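Local coordinates for protein serine protease (Nocardiopsis alba, PDB 2OUA) that probably cleaves peptide bonds as a serine endopeptidase of the trypsin-like S1 family, this chain being the protease domain of a longer precursor, at residues A[42-54]-A[62-74]. Residues are numbered along the deposited sequence; the frame is centred on the assembly and turned at random.
Sequences QVSIGNGRGVFER and AAFVRGTSNFTLT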
loop_
_atom_site.group_PDB
_atom_site.type_symbol
_atom_site.label_atom_id
_atom_site.label_comp_id
_atom_site.label_asym_id
_atom_site.label_seq_id
_atom_site.Cartn_x
_atom_site.Cartn_y
_atom_site.Cartn_z
ATOM N N GLN A 42 -14.153 8.550 -4.709
ATOM C CA GLN A 42 -14.757 8.145 -3.445
ATOM C C GLN A 42 -14.405 6.715 -3.064
ATOM O O GLN A 42 -14.356 5.819 -3.911
ATOM C CB GLN A 42 -16.279 8.289 -3.525
ATOM C CG GLN A 42 -16.761 9.719 -3.698
ATOM C CD GLN A 42 -16.466 10.580 -2.490
ATOM O OE1 GLN A 42 -16.828 10.232 -1.366
ATOM N NE2 GLN A 42 -15.811 11.712 -2.714
ATOM N N VAL A 43 -14.186 6.507 -1.771
ATOM C CA VAL A 43 -13.816 5.205 -1.241
ATOM C C VAL A 43 -14.763 4.727 -0.147
ATOM O O VAL A 43 -15.280 5.527 0.632
ATOM C CB VAL A 43 -12.389 5.252 -0.639
ATOM C CG1 VAL A 43 -12.118 4.001 0.184
ATOM C CG2 VAL A 43 -11.363 5.392 -1.754
ATOM N N SER A 44 -14.973 3.417 -0.101
ATOM C CA SER A 44 -15.806 2.788 0.917
ATOM C C SER A 44 -15.037 1.627 1.531
ATOM O O SER A 44 -14.468 0.797 0.816
ATOM C CB SER A 44 -17.112 2.255 0.323
ATOM O OG SER A 44 -18.038 3.300 0.089
ATOM N N ILE A 45 -14.997 1.590 2.857
ATOM C CA ILE A 45 -14.341 0.509 3.581
ATOM C C ILE A 45 -15.159 0.292 4.847
ATOM O O ILE A 45 -15.131 1.104 5.772
ATOM C CB ILE A 45 -12.868 0.849 3.929
ATOM C CG1 ILE A 45 -12.298 -0.235 4.845
ATOM C CG2 ILE A 45 -12.768 2.224 4.559
ATOM C CD1 ILE A 45 -10.797 -0.145 5.036
ATOM N N GLY A 46 -15.905 -0.807 4.875
ATOM C CA GLY A 46 -16.752 -1.073 6.020
ATOM C C GLY A 46 -17.751 0.066 6.066
ATOM O O GLY A 46 -18.297 0.453 5.031
ATOM N N ASN A 47 -17.983 0.621 7.249
ATOM C CA ASN A 47 -18.917 1.731 7.394
ATOM C C ASN A 47 -18.150 3.037 7.206
ATOM O O ASN A 47 -18.664 4.122 7.479
ATOM C CB ASN A 47 -19.556 1.698 8.783
ATOM C CG ASN A 47 -18.568 2.021 9.888
ATOM O OD1 ASN A 47 -17.365 1.789 9.746
ATOM N ND2 ASN A 47 -19.070 2.547 10.999
ATOM N N GLY A 48 -16.910 2.922 6.741
ATOM C CA GLY A 48 -16.088 4.100 6.532
ATOM C C GLY A 48 -16.171 4.646 5.119
ATOM O O GLY A 48 -16.402 3.900 4.170
ATOM N N ARG A 49 -15.983 5.955 4.984
ATOM C CA ARG A 49 -16.026 6.616 3.684
ATOM C C ARG A 49 -14.841 7.566 3.561
ATOM O O ARG A 49 -14.460 8.229 4.526
ATOM C CB ARG A 49 -17.331 7.403 3.527
ATOM C CG ARG A 49 -18.592 6.552 3.598
ATOM C CD ARG A 49 -18.772 5.699 2.350
ATOM N NE ARG A 49 -19.974 4.872 2.420
ATOM C CZ ARG A 49 -20.062 3.725 3.092
ATOM N NH1 ARG A 49 -19.015 3.252 3.757
ATOM N NH2 ARG A 49 -21.206 3.050 3.101
ATOM N N GLY A 50 -14.263 7.636 2.370
ATOM C CA GLY A 50 -13.125 8.510 2.168
ATOM C C GLY A 50 -13.031 8.990 0.740
ATOM O O GLY A 50 -13.866 8.643 -0.097
ATOM N N VAL A 51 -12.003 9.781 0.459
ATOM C CA VAL A 51 -11.795 10.319 -0.877
ATOM C C VAL A 51 -10.308 10.435 -1.171
ATOM O O VAL A 51 -9.515 10.748 -0.282
ATOM C CB VAL A 51 -12.443 11.717 -1.004
ATOM C CG1 VAL A 51 -11.858 12.649 0.046
ATOM C CG2 VAL A 51 -12.213 12.282 -2.397
ATOM N N PHE A 52 -9.925 10.166 -2.416
ATOM C CA PHE A 52 -8.525 10.285 -2.805
ATOM C C PHE A 52 -8.173 11.770 -2.781
ATOM O O PHE A 52 -8.626 12.541 -3.634
ATOM C CB PHE A 52 -8.296 9.717 -4.215
ATOM C CG PHE A 52 -8.107 8.224 -4.247
ATOM C CD1 PHE A 52 -9.183 7.362 -4.079
ATOM C CD2 PHE A 52 -6.834 7.681 -4.426
ATOM C CE1 PHE A 52 -9.001 5.975 -4.083
ATOM C CE2 PHE A 52 -6.640 6.294 -4.432
ATOM C CZ PHE A 52 -7.726 5.440 -4.259
ATOM N N GLU A 53 -7.384 12.166 -1.787
ATOM C CA GLU A 53 -6.964 13.559 -1.635
ATOM C C GLU A 53 -5.758 13.840 -2.518
ATOM O O GLU A 53 -5.641 14.911 -3.111
ATOM C CB GLU A 53 -6.609 13.849 -0.173
ATOM C CG GLU A 53 -6.056 15.252 0.052
ATOM C CD GLU A 53 -5.731 15.542 1.509
ATOM O OE1 GLU A 53 -5.206 16.641 1.788
ATOM O OE2 GLU A 53 -5.998 14.682 2.374
ATOM N N ARG A 54 -4.863 12.862 -2.598
ATOM C CA ARG A 54 -3.664 12.970 -3.409
ATOM C C ARG A 54 -3.554 11.697 -4.237
ATOM O O ARG A 54 -3.903 10.613 -3.762
ATOM C CB ARG A 54 -2.425 13.087 -2.517
ATOM C CG ARG A 54 -2.396 14.302 -1.609
ATOM C CD ARG A 54 -1.738 15.488 -2.286
ATOM N NE ARG A 54 -1.382 16.519 -1.317
ATOM C CZ ARG A 54 -0.471 17.463 -1.530
ATOM N NH1 ARG A 54 0.180 17.508 -2.685
ATOM N NH2 ARG A 54 -0.204 18.354 -0.586
ATOM N N ALA A 62 1.339 6.442 -6.289
ATOM C CA ALA A 62 1.087 6.776 -4.898
ATOM C C ALA A 62 -0.202 7.551 -4.688
ATOM O O ALA A 62 -0.663 8.281 -5.566
ATOM C CB ALA A 62 2.260 7.586 -4.364
ATOM N N ALA A 63 -0.782 7.399 -3.506
ATOM C CA ALA A 63 -2.014 8.100 -3.211
ATOM C C ALA A 63 -2.295 8.145 -1.717
ATOM O O ALA A 63 -1.778 7.332 -0.944
ATOM C CB ALA A 63 -3.176 7.427 -3.931
ATOM N N PHE A 64 -3.098 9.125 -1.321
ATOM C CA PHE A 64 -3.503 9.264 0.071
ATOM C C PHE A 64 -5.006 9.452 0.061
ATOM O O PHE A 64 -5.525 10.358 -0.599
ATOM C CB PHE A 64 -2.862 10.478 0.748
ATOM C CG PHE A 64 -3.354 10.700 2.163
ATOM C CD1 PHE A 64 -3.036 9.795 3.177
ATOM C CD2 PHE A 64 -4.180 11.783 2.468
ATOM C CE1 PHE A 64 -3.535 9.964 4.474
ATOM C CE2 PHE A 64 -4.686 11.962 3.761
ATOM C CZ PHE A 64 -4.363 11.050 4.766
ATOM N N VAL A 65 -5.699 8.574 0.771
ATOM C CA VAL A 65 -7.146 8.645 0.875
ATOM C C VAL A 65 -7.462 9.266 2.227
ATOM O O VAL A 65 -7.008 8.775 3.258
ATOM C CB VAL A 65 -7.781 7.242 0.808
ATOM C CG1 VAL A 65 -9.269 7.324 1.126
ATOM C CG2 VAL A 65 -7.574 6.649 -0.583
ATOM N N ARG A 66 -8.227 10.354 2.213
ATOM C CA ARG A 66 -8.615 11.043 3.441
ATOM C C ARG A 66 -10.001 10.568 3.866
ATOM O O ARG A 66 -10.930 10.541 3.061
ATOM C CB ARG A 66 -8.627 12.557 3.207
ATOM C CG ARG A 66 -9.423 13.348 4.237
ATOM C CD ARG A 66 -9.369 14.836 3.932
ATOM N NE ARG A 66 -10.305 15.602 4.749
ATOM C CZ ARG A 66 -11.616 15.671 4.522
ATOM N NH1 ARG A 66 -12.149 15.020 3.499
ATOM N NH2 ARG A 66 -12.388 16.394 5.321
ATOM N N GLY A 67 -10.129 10.182 5.129
ATOM C CA GLY A 67 -11.416 9.720 5.615
ATOM C C GLY A 67 -12.378 10.878 5.793
ATOM O O GLY A 67 -11.994 11.931 6.298
ATOM N N THR A 68 -13.620 10.694 5.365
ATOM C CA THR A 68 -14.631 11.733 5.509
ATOM C C THR A 68 -15.627 11.303 6.583
ATOM O O THR A 68 -16.326 12.133 7.171
ATOM C CB THR A 68 -15.369 12.003 4.181
ATOM O OG1 THR A 68 -15.900 10.780 3.665
ATOM C CG2 THR A 68 -14.412 12.615 3.159
ATOM N N SER A 69 -15.690 9.997 6.839
ATOM C CA SER A 69 -16.577 9.482 7.871
ATOM C C SER A 69 -16.188 8.085 8.346
ATOM O O SER A 69 -15.850 7.207 7.548
ATOM C CB SER A 69 -18.034 9.473 7.388
ATOM O OG SER A 69 -18.240 8.522 6.362
ATOM N N ASN A 70 -16.226 7.907 9.662
ATOM C CA ASN A 70 -15.917 6.638 10.306
ATOM C C ASN A 70 -14.573 5.993 9.985
ATOM O O ASN A 70 -14.506 4.813 9.641
ATOM C CB ASN A 70 -17.040 5.640 10.033
ATOM C CG ASN A 70 -18.379 6.133 10.535
ATOM O OD1 ASN A 70 -18.477 6.669 11.637
ATOM N ND2 ASN A 70 -19.420 5.952 9.730
ATOM N N PHE A 71 -13.503 6.768 10.102
ATOM C CA PHE A 71 -12.162 6.245 9.878
ATOM C C PHE A 71 -11.465 6.184 11.233
ATOM O O PHE A 71 -11.231 7.217 11.857
ATOM C CB PHE A 71 -11.367 7.162 8.941
ATOM C CG PHE A 71 -11.336 6.703 7.506
ATOM C CD1 PHE A 71 -12.486 6.225 6.885
ATOM C CD2 PHE A 71 -10.162 6.788 6.766
ATOM C CE1 PHE A 71 -12.464 5.841 5.543
ATOM C CE2 PHE A 71 -10.130 6.406 5.423
ATOM C CZ PHE A 71 -11.281 5.933 4.812
ATOM N N THR A 72 -11.161 4.976 11.695
ATOM C CA THR A 72 -10.458 4.803 12.965
ATOM C C THR A 72 -9.093 4.222 12.623
ATOM O O THR A 72 -9.001 3.097 12.150
ATOM C CB THR A 72 -11.201 3.833 13.897
ATOM O OG1 THR A 72 -12.473 4.389 14.251
ATOM C CG2 THR A 72 -10.393 3.591 15.162
ATOM N N LEU A 73 -8.037 4.993 12.862
ATOM C CA LEU A 73 -6.693 4.537 12.526
ATOM C C LEU A 73 -6.112 3.522 13.497
ATOM O O LEU A 73 -6.457 3.499 14.681
ATOM C CB LEU A 73 -5.739 5.730 12.420
ATOM C CG LEU A 73 -6.142 6.867 11.471
ATOM C CD1 LEU A 73 -5.001 7.862 11.376
ATOM C CD2 LEU A 73 -6.477 6.316 10.093
ATOM N N THR A 74 -5.231 2.678 12.973
ATOM C CA THR A 74 -4.543 1.664 13.763
ATOM C C THR A 74 -3.118 1.623 13.236
ATOM O O THR A 74 -2.828 2.207 12.188
ATOM C CB THR A 74 -5.140 0.247 13.580
ATOM O OG1 THR A 74 -4.720 -0.291 12.316
ATOM C CG2 THR A 74 -6.662 0.288 13.635
HETATM O O HOH W 1 -16.933 11.062 1.098
HETATM O O HOH W 2 -20.225 6.514 6.904
#
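V51 and R66 exchange two backbone hydrogen bonds, V51 N to R66 O at 2.9 Å and R66 N to V51 O at 2.8 Å, defining the pairing of strands 48-52 and 62-67, which run antiparallel. Two classic beta bulges break this register. At one, T68 N and S69 N both donate to R49 O from the same face of its carbonyl plane; at the other, F64 O accepts from both E53 N and R54 N. At the non-hydrogen-bonded pair of G50 with G67, G50, having no side chain, lets its CA approach R66 O to 3.1 Å.

Apolar packing occupies the face bearing F52 and V65. V65 CG2 sits 3.7 Å from the F52 ring centroid and only 5° off the ring normal, a CH-pi contact over the face, while A63 CB meets the edge at F52 CE2. The two branches of V65 divide the work: CG1, anti to the backbone N, meets V43 tip to tip. Farther along, F71 CE1 lies 3.8 Å from I45 CG2.

These strands form a beta hairpin in one of the two beta domains of the chymotrypsin-like fold; strand 62-67 begins directly after D61, the predicted aspartate of the charge-relay triad.

Polar side chains gather at the far end. N70 ND2 donates to N47 O (3.0 Å, 158° at the hydrogen), and the two amides stack with planes 4° apart; N47 OD1 is hydrogen-bonded to A1 N, the start of the chain. A water joins N47 O to S69 OG.

On the face carrying V51, F64 and R66, the F64 ring takes E53 OE2 at its edge, in the ring plane and 3.3 Å from F64 CE2; the same oxygen is hydrogen-bonded to N23 ND2.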